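Local coordinates for protein trichothecene 15-O-acetyltransferase TRI3 (Fusarium sporotrichioides, PDB 3FOT) that transfers an acetyl group to the C-15 oxygen of trichothecene intermediates during the biosynthesis of mycotoxins such as T-2 toxin, at residues A[53-58]-A[193-198]; A[331-336]-A[363-368]; A[446-451]-A[481-486]. All coordinates share one frame; numbering follows the deposited sequence. Where two conformers were deposited one is given.

Contact 1 (A[53-58]-A[193-198]); sequences LYIATS and GCRKFV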
ATOM      1  N   LEU A  53      -0.209  -5.953  -4.212  1.00  9.36           N
ATOM      2  CA  LEU A  53       0.058  -5.642  -2.803  1.00  9.56           C
ATOM      3  C   LEU A  53       0.284  -6.927  -2.044  1.00  8.96           C
ATOM      4  O   LEU A  53      -0.440  -7.902  -2.254  1.00  9.66           O
ATOM      5  CB  LEU A  53      -1.167  -4.966  -2.167  1.00  9.79           C
ATOM      6  CG  LEU A  53      -1.794  -3.751  -2.831  1.00 12.10           C
ATOM      7  CD1 LEU A  53      -3.128  -3.445  -2.170  1.00 14.50           C
ATOM      8  CD2 LEU A  53      -0.817  -2.627  -2.664  1.00 16.70           C
ATOM      9  N   TYR A  54       1.290  -6.946  -1.175  1.00  9.04           N
ATOM     10  CA  TYR A  54       1.437  -8.051  -0.234  1.00  9.17           C
ATOM     11  C   TYR A  54       1.636  -7.467   1.153  1.00  9.14           C
ATOM     12  O   TYR A  54       2.369  -6.479   1.321  1.00 10.66           O
ATOM     13  CB  TYR A  54       2.662  -8.889  -0.544  1.00  9.56           C
ATOM     14  CG  TYR A  54       2.633  -9.664  -1.832  1.00 10.37           C
ATOM     15  CD1 TYR A  54       2.358 -11.031  -1.816  1.00 11.22           C
ATOM     16  CD2 TYR A  54       2.922  -9.049  -3.055  1.00 12.01           C
ATOM     17  CE1 TYR A  54       2.375 -11.783  -2.975  1.00 10.32           C
ATOM     18  CE2 TYR A  54       2.941  -9.801  -4.243  1.00 12.98           C
ATOM     19  CZ  TYR A  54       2.661 -11.165  -4.183  1.00 10.98           C
ATOM     20  OH  TYR A  54       2.689 -11.976  -5.283  1.00 12.87           O
ATOM     21  N   ILE A  55       0.992  -8.083   2.132  1.00  8.73           N
ATOM     22  CA  ILE A  55       1.209  -7.726   3.548  1.00  8.89           C
ATOM     23  C   ILE A  55       1.693  -8.991   4.270  1.00  9.02           C
ATOM     24  O   ILE A  55       1.008 -10.006   4.271  1.00  9.15           O
ATOM     25  CB  ILE A  55      -0.071  -7.140   4.196  1.00  7.81           C
ATOM     26  CG1 ILE A  55      -0.508  -5.866   3.443  1.00  7.93           C
ATOM     27  CG2 ILE A  55       0.172  -6.778   5.712  1.00  8.32           C
ATOM     28  CD1 ILE A  55      -2.002  -5.476   3.687  1.00  9.55           C
ATOM     29  N   ALA A  56       2.897  -8.932   4.847  1.00 10.34           N
ATOM     30  CA  ALA A  56       3.468 -10.079   5.539  1.00 10.35           C
ATOM     31  C   ALA A  56       3.329  -9.823   7.024  1.00 11.81           C
ATOM     32  O   ALA A  56       3.854  -8.808   7.541  1.00 11.94           O
ATOM     33  CB  ALA A  56       4.958 -10.274   5.139  1.00 11.03           C
ATOM     34  N   THR A  57       2.574 -10.683   7.704  1.00 11.15           N
ATOM     35  CA  THR A  57       2.396 -10.526   9.146  1.00 12.97           C
ATOM     36  C   THR A  57       3.063 -11.733   9.813  1.00 12.75           C
ATOM     37  O   THR A  57       2.902 -12.859   9.361  1.00 15.18           O
ATOM     38  CB  THR A  57       0.909 -10.347   9.581  1.00 12.04           C
ATOM     39  OG1 THR A  57       0.139 -11.514   9.248  1.00 12.62           O
ATOM     40  CG2 THR A  57       0.255  -9.098   8.928  1.00 13.80           C
ATOM     41  N   SER A  58       3.849 -11.506  10.850  1.00 10.95           N
ATOM     42  CA  SER A  58       4.405 -12.604  11.614  1.00 10.58           C
ATOM     43  C   SER A  58       3.689 -12.604  12.948  1.00 10.27           C
ATOM     44  O   SER A  58       3.680 -11.589  13.637  1.00 10.18           O
ATOM     45  CB  SER A  58       5.901 -12.396  11.855  1.00 10.94           C
ATOM     46  OG  SER A  58       6.484 -13.570  12.342  1.00 13.76           O
ATOM     47  N   GLY A 193      -6.841   0.756   2.584  1.00  9.08           N
ATOM     48  CA  GLY A 193      -8.005  -0.097   2.538  1.00  8.32           C
ATOM     49  C   GLY A 193      -7.610  -1.549   2.784  1.00  8.60           C
ATOM     50  O   GLY A 193      -8.325  -2.301   3.470  1.00  8.10           O
ATOM     51  N   CYS A 194      -6.468  -1.949   2.227  1.00  8.72           N
ATOM     52  CA  CYS A 194      -6.026  -3.336   2.337  1.00  8.72           C
ATOM     53  C   CYS A 194      -5.618  -3.617   3.787  1.00  8.38           C
ATOM     54  O   CYS A 194      -6.004  -4.638   4.362  1.00  8.83           O
ATOM     55  CB  CYS A 194      -4.860  -3.624   1.375  1.00  9.39           C
ATOM     56  SG  CYS A 194      -4.640  -5.387   1.114  1.00 12.94           S
ATOM     57  N   ARG A 195      -4.867  -2.717   4.408  1.00  8.64           N
ATOM     58  CA  ARG A 195      -4.538  -2.918   5.835  1.00  9.15           C
ATOM     59  C   ARG A 195      -5.767  -2.887   6.743  1.00  9.57           C
ATOM     60  O   ARG A 195      -5.841  -3.664   7.703  1.00  8.91           O
ATOM     61  CB  ARG A 195      -3.504  -1.903   6.304  1.00  9.57           C
ATOM     62  CG  ARG A 195      -2.158  -2.211   5.672  1.00 10.44           C
ATOM     63  CD  ARG A 195      -1.134  -1.178   6.050  1.00 16.13           C
ATOM     64  NE  ARG A 195      -1.327   0.062   5.314  1.00 18.73           N
ATOM     65  CZ  ARG A 195      -0.792   1.222   5.669  1.00 20.27           C
ATOM     66  NH1 ARG A 195      -0.058   1.300   6.780  1.00 19.54           N
ATOM     67  NH2 ARG A 195      -1.035   2.315   4.943  1.00 21.17           N
ATOM     68  N   LYS A 196      -6.719  -1.997   6.462  1.00  9.40           N
ATOM     69  CA  LYS A 196      -7.971  -1.971   7.233  1.00  9.44           C
ATOM     70  C   LYS A 196      -8.643  -3.351   7.129  1.00  8.89           C
ATOM     71  O   LYS A 196      -9.151  -3.890   8.096  1.00  8.69           O
ATOM     72  CB  LYS A 196      -8.931  -0.896   6.714  1.00 10.35           C
ATOM     73  CG  LYS A 196      -8.527   0.535   7.160  1.00 10.66           C
ATOM     74  CD  LYS A 196      -9.331   1.643   6.452  1.00 12.33           C
ATOM     75  CE  LYS A 196     -10.816   1.648   6.841  1.00 14.78           C
ATOM     76  NZ  LYS A 196     -11.083   2.009   8.280  1.00 15.07           N
ATOM     77  N   PHE A 197      -8.620  -3.924   5.939  1.00  8.38           N
ATOM     78  CA  PHE A 197      -9.269  -5.215   5.737  1.00  7.65           C
ATOM     79  C   PHE A 197      -8.543  -6.350   6.491  1.00  7.21           C
ATOM     80  O   PHE A 197      -9.193  -7.229   7.065  1.00  7.56           O
ATOM     81  CB  PHE A 197      -9.383  -5.523   4.237  1.00  7.23           C
ATOM     82  CG  PHE A 197     -10.247  -6.714   3.953  1.00  9.82           C
ATOM     83  CD1 PHE A 197     -11.636  -6.584   3.869  1.00 11.14           C
ATOM     84  CD2 PHE A 197      -9.666  -7.971   3.780  1.00  9.95           C
ATOM     85  CE1 PHE A 197     -12.452  -7.708   3.621  1.00  9.24           C
ATOM     86  CE2 PHE A 197     -10.444  -9.079   3.499  1.00  9.85           C
ATOM     87  CZ  PHE A 197     -11.846  -8.955   3.413  1.00 10.94           C
ATOM     88  N   VAL A 198      -7.215  -6.314   6.524  1.00  6.87           N
ATOM     89  CA  VAL A 198      -6.433  -7.264   7.355  1.00  7.36           C
ATOM     90  C   VAL A 198      -6.893  -7.117   8.831  1.00  7.19           C
ATOM     91  O   VAL A 198      -7.160  -8.110   9.517  1.00  6.50           O
ATOM     92  CB  VAL A 198      -4.928  -7.007   7.214  1.00  7.75           C
ATOM     93  CG1 VAL A 198      -4.124  -7.803   8.245  1.00  9.85           C
ATOM     94  CG2 VAL A 198      -4.472  -7.378   5.779  1.00  8.24           C
TER

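Contact 2 (A[331-336]-A[363-368]); sequences EVFISP and VRIENL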
ATOM      1  N   GLU A 331      19.477  22.718 -10.574  1.00 26.79           N
ATOM      2  CA  GLU A 331      18.620  21.539 -10.451  1.00 26.26           C
ATOM      3  C   GLU A 331      17.632  21.686  -9.304  1.00 24.72           C
ATOM      4  O   GLU A 331      17.945  22.247  -8.255  1.00 24.32           O
ATOM      5  CB  GLU A 331      19.443  20.286 -10.215  1.00 26.62           C
ATOM      6  CG  GLU A 331      20.201  19.841 -11.424  1.00 30.99           C
ATOM      7  CD  GLU A 331      19.437  18.918 -12.353  1.00 33.58           C
ATOM      8  OE1 GLU A 331      18.287  18.527 -12.058  1.00 35.94           O
ATOM      9  OE2 GLU A 331      20.023  18.565 -13.395  1.00 39.48           O
ATOM     10  N   VAL A 332      16.432  21.171  -9.521  1.00 23.51           N
ATOM     11  CA  VAL A 332      15.433  21.137  -8.470  1.00 22.27           C
ATOM     12  C   VAL A 332      15.049  19.688  -8.277  1.00 21.49           C
ATOM     13  O   VAL A 332      14.746  18.998  -9.251  1.00 21.75           O
ATOM     14  CB  VAL A 332      14.177  21.937  -8.866  1.00 22.63           C
ATOM     15  CG1 VAL A 332      13.239  22.111  -7.672  1.00 21.65           C
ATOM     16  CG2 VAL A 332      14.576  23.298  -9.421  1.00 22.93           C
ATOM     17  N   PHE A 333      15.076  19.226  -7.030  1.00 19.81           N
ATOM     18  CA  PHE A 333      14.521  17.911  -6.729  1.00 18.18           C
ATOM     19  C   PHE A 333      13.010  18.050  -6.769  1.00 17.68           C
ATOM     20  O   PHE A 333      12.433  18.815  -6.001  1.00 16.55           O
ATOM     21  CB  PHE A 333      14.992  17.385  -5.375  1.00 17.00           C
ATOM     22  CG  PHE A 333      14.426  16.044  -5.045  1.00 16.88           C
ATOM     23  CD1 PHE A 333      15.039  14.887  -5.517  1.00 16.12           C
ATOM     24  CD2 PHE A 333      13.261  15.942  -4.300  1.00 14.68           C
ATOM     25  CE1 PHE A 333      14.482  13.612  -5.241  1.00 15.11           C
ATOM     26  CE2 PHE A 333      12.709  14.681  -4.020  1.00 14.33           C
ATOM     27  CZ  PHE A 333      13.328  13.534  -4.491  1.00 14.72           C
ATOM     28  N   ILE A 334      12.401  17.346  -7.715  1.00 17.98           N
ATOM     29  CA  ILE A 334      10.957  17.373  -7.916  1.00 17.93           C
ATOM     30  C   ILE A 334      10.486  15.922  -7.880  1.00 17.69           C
ATOM     31  O   ILE A 334      11.024  15.053  -8.576  1.00 18.03           O
ATOM     32  CB  ILE A 334      10.569  18.027  -9.268  1.00 18.55           C
ATOM     33  CG1 ILE A 334      11.048  19.486  -9.321  1.00 19.14           C
ATOM     34  CG2 ILE A 334       9.046  17.967  -9.494  1.00 18.92           C
ATOM     35  CD1 ILE A 334      10.921  20.125 -10.682  1.00 19.27           C
ATOM     36  N   SER A 335       9.484  15.667  -7.057  1.00 16.47           N
ATOM     37  CA  SER A 335       8.965  14.322  -6.904  1.00 16.48           C
ATOM     38  C   SER A 335       7.443  14.367  -6.811  1.00 16.67           C
ATOM     39  O   SER A 335       6.898  14.889  -5.831  1.00 16.58           O
ATOM     40  CB  SER A 335       9.535  13.652  -5.653  1.00 16.02           C
ATOM     41  OG  SER A 335       9.056  12.316  -5.558  1.00 15.44           O
ATOM     42  N   PRO A 336       6.763  13.810  -7.831  1.00 17.46           N
ATOM     43  CA  PRO A 336       5.312  13.683  -7.817  1.00 18.11           C
ATOM     44  C   PRO A 336       5.004  12.513  -6.911  1.00 18.36           C
ATOM     45  O   PRO A 336       5.354  11.371  -7.252  1.00 19.22           O
ATOM     46  CB  PRO A 336       4.966  13.331  -9.276  1.00 18.28           C
ATOM     47  CG  PRO A 336       6.254  13.463 -10.060  1.00 19.50           C
ATOM     48  CD  PRO A 336       7.345  13.251  -9.063  1.00 17.87           C
ATOM     49  N   VAL A 363       6.488  17.304  -4.385  1.00 14.71           N
ATOM     50  CA  VAL A 363       7.567  17.749  -3.500  1.00 15.21           C
ATOM     51  C   VAL A 363       8.635  18.471  -4.335  1.00 14.53           C
ATOM     52  O   VAL A 363       9.063  17.966  -5.368  1.00 14.27           O
ATOM     53  CB  VAL A 363       8.184  16.536  -2.770  1.00 15.53           C
ATOM     54  CG1 VAL A 363       9.438  16.926  -1.956  1.00 15.03           C
ATOM     55  CG2 VAL A 363       7.145  15.918  -1.878  1.00 15.18           C
ATOM     56  N   ARG A 364       9.074  19.635  -3.857  1.00 15.11           N
ATOM     57  CA  ARG A 364      10.096  20.422  -4.523  1.00 15.72           C
ATOM     58  C   ARG A 364      11.132  20.891  -3.532  1.00 15.91           C
ATOM     59  O   ARG A 364      10.787  21.460  -2.493  1.00 16.48           O
ATOM     60  CB  ARG A 364       9.476  21.644  -5.202  1.00 16.50           C
ATOM     61  CG  ARG A 364       8.558  21.338  -6.345  1.00 18.75           C
ATOM     62  CD  ARG A 364       7.965  22.639  -6.903  1.00 22.29           C
ATOM     63  NE  ARG A 364       8.956  23.724  -6.919  1.00 25.88           N
ATOM     64  CZ  ARG A 364       9.728  24.045  -7.954  1.00 28.93           C
ATOM     65  NH1 ARG A 364       9.643  23.379  -9.104  1.00 30.85           N
ATOM     66  NH2 ARG A 364      10.594  25.044  -7.839  1.00 30.10           N
ATOM     67  N   ILE A 365      12.400  20.633  -3.841  1.00 16.08           N
ATOM     68  CA  ILE A 365      13.491  21.147  -3.012  1.00 16.74           C
ATOM     69  C   ILE A 365      14.493  21.815  -3.961  1.00 17.60           C
ATOM     70  O   ILE A 365      15.057  21.156  -4.826  1.00 17.11           O
ATOM     71  CB  ILE A 365      14.196  20.043  -2.172  1.00 15.95           C
ATOM     72  CG1 ILE A 365      13.189  19.282  -1.276  1.00 17.19           C
ATOM     73  CG2 ILE A 365      15.370  20.657  -1.359  1.00 18.14           C
ATOM     74  CD1 ILE A 365      13.668  17.923  -0.807  1.00 17.61           C
ATOM     75  N   GLU A 366      14.656  23.133  -3.815  1.00 19.12           N
ATOM     76  CA  GLU A 366      15.636  23.884  -4.591  1.00 20.53           C
ATOM     77  C   GLU A 366      16.891  24.061  -3.750  1.00 19.70           C
ATOM     78  O   GLU A 366      16.923  23.680  -2.572  1.00 20.31           O
ATOM     79  CB  GLU A 366      15.097  25.269  -4.983  1.00 20.47           C
ATOM     80  CG  GLU A 366      13.722  25.303  -5.646  1.00 21.78           C
ATOM     81  CD  GLU A 366      13.210  26.733  -5.776  1.00 23.25           C
ATOM     82  OE1 GLU A 366      11.984  26.928  -5.768  1.00 26.46           O
ATOM     83  OE2 GLU A 366      14.044  27.669  -5.878  1.00 27.41           O
ATOM     84  N   ASN A 367      17.917  24.649  -4.364  1.00 20.01           N
ATOM     85  CA  ASN A 367      19.229  24.907  -3.751  0.50 19.01           C
ATOM     86  C   ASN A 367      19.830  23.666  -3.112  1.00 18.86           C
ATOM     87  O   ASN A 367      20.195  23.604  -1.922  1.00 18.55           O
ATOM     88  CB  ASN A 367      19.227  26.111  -2.810  0.50 19.51           C
ATOM     89  CG  ASN A 367      20.624  26.706  -2.627  0.50 18.64           C
ATOM     90  OD1 ASN A 367      21.610  26.219  -3.193  0.50 16.83           O
ATOM     91  ND2 ASN A 367      20.708  27.768  -1.838  0.50 18.59           N
ATOM     92  N   LEU A 368      19.974  22.661  -3.960  1.00 17.61           N
ATOM     93  CA  LEU A 368      20.493  21.375  -3.517  1.00 16.24           C
ATOM     94  C   LEU A 368      21.934  21.474  -3.006  1.00 15.40           C
ATOM     95  O   LEU A 368      22.317  20.747  -2.081  1.00 14.24           O
ATOM     96  CB  LEU A 368      20.349  20.323  -4.627  1.00 15.74           C
ATOM     97  CG  LEU A 368      18.896  20.042  -5.048  1.00 15.75           C
ATOM     98  CD1 LEU A 368      18.836  19.016  -6.193  1.00 15.05           C
ATOM     99  CD2 LEU A 368      18.082  19.546  -3.861  1.00 14.43           C
TER
HETATM  100  O   HOH W   1      17.524  24.914  -7.435  1.00 22.92           O
HETATM  101  O   HOH W   2      20.290  23.038  -6.992  1.00 31.37           O

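Contact 3 (A[446-451]-A[481-486]); sequences IPHEIK and DSWRDA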
ATOM      1  N   ILE A 446      -4.634  -2.206  12.178  1.00 10.05           N
ATOM      2  CA  ILE A 446      -4.448  -3.642  12.504  1.00  9.63           C
ATOM      3  C   ILE A 446      -4.237  -3.753  14.009  1.00  9.76           C
ATOM      4  O   ILE A 446      -3.453  -2.999  14.571  1.00 10.00           O
ATOM      5  CB  ILE A 446      -3.247  -4.227  11.726  1.00  9.46           C
ATOM      6  CG1 ILE A 446      -3.544  -4.161  10.219  1.00 10.13           C
ATOM      7  CG2 ILE A 446      -2.910  -5.659  12.165  1.00  9.48           C
ATOM      8  CD1 ILE A 446      -2.328  -4.412   9.334  1.00  9.93           C
ATOM      9  N   PRO A 447      -4.919  -4.713  14.662  1.00  9.67           N
ATOM     10  CA  PRO A 447      -4.732  -4.827  16.105  1.00  9.40           C
ATOM     11  C   PRO A 447      -3.424  -5.497  16.528  1.00  9.23           C
ATOM     12  O   PRO A 447      -2.843  -6.285  15.781  1.00  9.45           O
ATOM     13  CB  PRO A 447      -5.917  -5.689  16.548  1.00  9.26           C
ATOM     14  CG  PRO A 447      -6.234  -6.543  15.352  1.00  9.72           C
ATOM     15  CD  PRO A 447      -5.869  -5.712  14.130  1.00  9.34           C
ATOM     16  N   HIS A 448      -2.971  -5.207  17.746  1.00  9.17           N
ATOM     17  CA  HIS A 448      -1.774  -5.891  18.263  1.00  8.87           C
ATOM     18  C   HIS A 448      -1.971  -7.391  18.507  1.00  8.89           C
ATOM     19  O   HIS A 448      -0.985  -8.165  18.500  1.00  9.78           O
ATOM     20  CB  HIS A 448      -1.340  -5.279  19.579  1.00  9.47           C
ATOM     21  CG  HIS A 448      -0.579  -4.001  19.439  1.00 11.26           C
ATOM     22  ND1 HIS A 448      -0.193  -3.255  20.535  1.00 12.07           N
ATOM     23  CD2 HIS A 448      -0.147  -3.324  18.346  1.00 12.18           C
ATOM     24  CE1 HIS A 448       0.486  -2.196  20.123  1.00 12.34           C
ATOM     25  NE2 HIS A 448       0.512  -2.204  18.801  1.00 13.43           N
ATOM     26  N   GLU A 449      -3.211  -7.799  18.762  1.00  9.33           N
ATOM     27  CA  GLU A 449      -3.495  -9.213  19.011  1.00 10.79           C
ATOM     28  C   GLU A 449      -4.762  -9.672  18.326  1.00 10.41           C
ATOM     29  O   GLU A 449      -5.689  -8.873  18.064  1.00 11.44           O
ATOM     30  CB  GLU A 449      -3.619  -9.523  20.522  1.00 11.12           C
ATOM     31  CG  GLU A 449      -2.463  -9.094  21.408  1.00 14.39           C
ATOM     32  CD  GLU A 449      -2.603  -7.684  21.967  1.00 17.90           C
ATOM     33  OE1 GLU A 449      -3.701  -7.085  21.903  1.00 21.66           O
ATOM     34  OE2 GLU A 449      -1.597  -7.182  22.502  1.00 19.16           O
ATOM     35  N   ILE A 450      -4.785 -10.970  18.020  1.00 10.61           N
ATOM     36  CA  ILE A 450      -6.003 -11.668  17.688  1.00 10.11           C
ATOM     37  C   ILE A 450      -6.445 -12.310  19.010  1.00 10.30           C
ATOM     38  O   ILE A 450      -5.655 -13.011  19.655  1.00 10.18           O
ATOM     39  CB  ILE A 450      -5.759 -12.766  16.621  1.00 10.31           C
ATOM     40  CG1 ILE A 450      -5.365 -12.119  15.292  1.00 10.12           C
ATOM     41  CG2 ILE A 450      -7.034 -13.596  16.409  1.00 10.59           C
ATOM     42  CD1 ILE A 450      -4.783 -13.066  14.238  1.00 12.64           C
ATOM     43  N   LYS A 451      -7.688 -12.038  19.397  1.00 10.27           N
ATOM     44  CA  LYS A 451      -8.278 -12.500  20.666  1.00 10.57           C
ATOM     45  C   LYS A 451      -9.414 -13.471  20.395  1.00 10.89           C
ATOM     46  O   LYS A 451     -10.045 -13.411  19.340  1.00 11.14           O
ATOM     47  CB  LYS A 451      -8.854 -11.317  21.455  1.00 11.20           C
ATOM     48  CG  LYS A 451      -7.790 -10.376  21.972  1.00 13.06           C
ATOM     49  CD  LYS A 451      -8.406  -9.131  22.552  1.00 17.16           C
ATOM     50  CE  LYS A 451      -7.302  -8.209  23.038  1.00 19.82           C
ATOM     51  NZ  LYS A 451      -7.041  -8.500  24.458  1.00 24.43           N
ATOM     52  N   ASP A 481       6.765   2.695   7.389  1.00 13.81           N
ATOM     53  CA  ASP A 481       5.632   2.621   8.311  1.00 14.81           C
ATOM     54  C   ASP A 481       6.089   2.375   9.733  1.00 13.64           C
ATOM     55  O   ASP A 481       7.290   2.447  10.018  1.00 14.40           O
ATOM     56  CB  ASP A 481       4.521   1.686   7.845  1.00 16.65           C
ATOM     57  CG  ASP A 481       4.981   0.297   7.615  1.00 19.09           C
ATOM     58  OD1 ASP A 481       6.091  -0.054   8.083  1.00 22.62           O
ATOM     59  OD2 ASP A 481       4.181  -0.449   6.976  1.00 22.01           O
ATOM     60  N   SER A 482       5.143   2.091  10.608  1.00 12.47           N
ATOM     61  CA  SER A 482       5.441   1.945  12.011  1.00 10.79           C
ATOM     62  C   SER A 482       4.576   0.863  12.609  1.00 10.53           C
ATOM     63  O   SER A 482       3.406   0.738  12.252  1.00  8.78           O
ATOM     64  CB  SER A 482       5.151   3.253  12.747  1.00 12.23           C
ATOM     65  OG  SER A 482       5.521   3.109  14.110  1.00 14.91           O
ATOM     66  N   TRP A 483       5.157   0.101  13.530  1.00  9.23           N
ATOM     67  CA  TRP A 483       4.374  -0.864  14.315  1.00  9.27           C
ATOM     68  C   TRP A 483       5.009  -1.018  15.674  1.00  9.49           C
ATOM     69  O   TRP A 483       6.226  -1.155  15.753  1.00  9.66           O
ATOM     70  CB  TRP A 483       4.386  -2.178  13.587  1.00  8.86           C
ATOM     71  CG  TRP A 483       3.616  -3.300  14.193  1.00  9.25           C
ATOM     72  CD1 TRP A 483       4.120  -4.485  14.630  1.00  8.83           C
ATOM     73  CD2 TRP A 483       2.203  -3.364  14.375  1.00 10.02           C
ATOM     74  NE1 TRP A 483       3.092  -5.294  15.097  1.00  9.18           N
ATOM     75  CE2 TRP A 483       1.910  -4.624  14.954  1.00  8.44           C
ATOM     76  CE3 TRP A 483       1.150  -2.472  14.124  1.00  8.80           C
ATOM     77  CZ2 TRP A 483       0.609  -5.026  15.265  1.00  9.42           C
ATOM     78  CZ3 TRP A 483      -0.158  -2.878  14.443  1.00 10.25           C
ATOM     79  CH2 TRP A 483      -0.409  -4.153  15.000  1.00  8.63           C
ATOM     80  N   ARG A 484       4.197  -0.966  16.740  1.00  9.08           N
ATOM     81  CA  ARG A 484       4.726  -1.137  18.123  1.00 10.96           C
ATOM     82  C   ARG A 484       5.889  -0.157  18.372  1.00 11.90           C
ATOM     83  O   ARG A 484       6.927  -0.515  18.990  1.00 12.42           O
ATOM     84  CB  ARG A 484       5.169  -2.569  18.382  1.00 10.61           C
ATOM     85  CG  ARG A 484       3.989  -3.547  18.345  1.00 11.11           C
ATOM     86  CD  ARG A 484       4.493  -4.951  18.485  1.00 12.14           C
ATOM     87  NE  ARG A 484       3.392  -5.911  18.496  1.00 11.91           N
ATOM     88  CZ  ARG A 484       2.685  -6.248  19.585  1.00 13.30           C
ATOM     89  NH1 ARG A 484       1.710  -7.142  19.476  1.00 11.80           N
ATOM     90  NH2 ARG A 484       2.967  -5.723  20.786  1.00 12.86           N
ATOM     91  N   ASP A 485       5.669   1.069  17.898  1.00 12.21           N
ATOM     92  CA  ASP A 485       6.593   2.223  18.042  1.00 13.85           C
ATOM     93  C   ASP A 485       7.930   2.070  17.323  1.00 13.58           C
ATOM     94  O   ASP A 485       8.858   2.847  17.581  1.00 13.57           O
ATOM     95  CB  ASP A 485       6.874   2.546  19.510  1.00 15.12           C
ATOM     96  CG  ASP A 485       5.717   3.229  20.190  1.00 18.93           C
ATOM     97  OD1 ASP A 485       5.042   4.077  19.559  1.00 23.05           O
ATOM     98  OD2 ASP A 485       5.522   2.929  21.378  1.00 24.45           O
ATOM     99  N   ALA A 486       8.041   1.084  16.441  1.00 12.04           N
ATOM    100  CA  ALA A 486       9.254   0.908  15.657  1.00 12.12           C
ATOM    101  C   ALA A 486       8.968   1.232  14.201  1.00 12.76           C
ATOM    102  O   ALA A 486       8.021   0.691  13.627  1.00 12.13           O
ATOM    103  CB  ALA A 486       9.776  -0.519  15.790  1.00 12.32           C
TER

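Contact 1 (A[53-58]-A[193-198])
The outer methyl of Ile55 meets three residues of the helical segment. Its CD1 lies 3.7 Å from Cys194 SG, 3.8 Å from Arg195 CG and 3.8 Å from Val198 CG2. Across this contact the isoleucine touches with its end. Its CG1 stands beside the backbone N and opposite the carbonyl carbon (chi1 -60°), and the branch then runs out to the helix. Ile55 and Val198 pass each other in opposite directions. Leu53 makes a second, smaller touch: its CD1 is 3.9 Å from Cys194 CB. The thiol thus packs among methyl groups, with SG anti to its own backbone N (chi1 -162°). Arg195 offers only its aliphatic stem here. Its chain bends beyond CG and carries the guanidinium off to the carbonyl O of Asp439 and onto the ring of Phe467. The axes of segments 53-58 and 193-198 come within 10.0 Å and run at 38° to each other. All five touching residues are buried. Strand 53-61 lies inside a mixed sheet, between strands 177-184 and 457-469. Helix 191-205 follows His186 and Asp190, which fit the HxxxD signature of the BAHD superfamily. It covers one face of the sheet, while helix 134-147 packs on the other.

Contact 2 (A[331-336]-A[363-368])
The carbonyl O of Glu331 sits over the side chain of Leu368 and has two waters beside it. One water donates to Glu331 O at 2.8 Å and accepts from the backbone N of Asn367. The other lies 2.8 Å from Glu331 O and accepts from the backbone N of Leu368. Leu368 CD1 lies 3.9 Å from Glu331 O, and Leu368 CD2 packs on Phe333 CB. Past this end the backbones pair directly. Phe333 and Ile365 form a hydrogen-bonded antiparallel pair, as do Ser335 and Val363. The bond from Ile365 N to Phe333 O is 2.8 Å. Ile334 and Arg364 form the non-hydrogen-bonded pair between them. Phe333, Ile365, Ser335 and Val363 share one face. There Phe333 CD2 is 4.0 Å from Ile365 CD1, while Val363 CG1 lies at the edge of the ring. Ile334 and Arg364 point to the other face. The arginine bends at chi3 (39°), and Val332 CG1 sits over one face of its guanidinium. Arg364 NH2 makes a 3.1 Å salt bridge to Glu366 OE1 of its own segment. The oxygen lies near the guanidinium plane, but the nitrogen approaches it from 46° out of the carboxylate plane. His414, which binds 15-deacetylcalonectrin, is nearby but not reached: its side chain is about 11 Å from that of Ser335. The result is a two-stranded antiparallel sheet of strands 333-340 and 358-365, backed on the face of Phe333 and Ile365 by helices 306-321 and 379-401.

Contact 3 (A[446-451]-A[481-486])
His448 fits into the corner made by Trp483 and Arg484. The guanidinium of Arg484 lies flat over one face of the imidazole, with centres 4.2 Å apart and planes at 20°. The arginine chain is extended from CG to NE, and the guanidinium turns at chi4 to lie against the ring. Arg484 CG also sits over that face in a CH-pi contact. Toward Trp483 the imidazole presents an edge. The pair is T-shaped, with planes at 85° and centroids 4.9 Å apart, and His448 CD2 is 3.5 Å from Trp483 CH2. Trp483 has CG anti to its backbone N (chi1 -178°), which sends the indole out from its strand toward segment 446-451. There the ring edge meets two backbone carbonyls: Trp483 CH2 is 3.3 Å from both Ile446 O and Pro447 O. Ile446 crosses the indole at about a right angle, with Ile446 CG2 4.1 Å from Trp483 CH2. Outside partners hold the polar atoms. Glu443 OE2 bonds both His448 NE2 and Arg484 N, and Val462 O bonds both Trp483 NE1 and Arg484 NE. Glu449 OE2 is 4.5 Å from Arg484 NH1, too far for a salt bridge. Arg484 and Asp485 both have left-handed backbone conformations. They are the central residues of a type I' turn from Trp483 to Ala486, closed by paired bonds between those two backbones. This is the tight two-residue loop of a beta hairpin joining strands 477-483 and 486-494.

Contact 1 is buried, its centre about 8 Å from the centre of the chain. Contacts 2 and 3 are both partly buried, with centres about 24 Å and 16 Å from it. Contacts 1 and 3 both reach the six-stranded sheet and touch each other, with Arg195 O 3.4 Å from Ile446 CG1. Contact 3 also reaches the four-stranded sheet through its hairpin. Contact 2 belongs to a separate two-stranded sheet, its nearest atoms about 16 Å from those of either other contact. Contact 1 joins a helix to a strand by apolar contacts alone. Contact 2 relies on backbone pairing and bridging water, with a salt bridge beside it on one segment. Contact 3 combines a guanidinium stack with an edge-to-face aromatic pair.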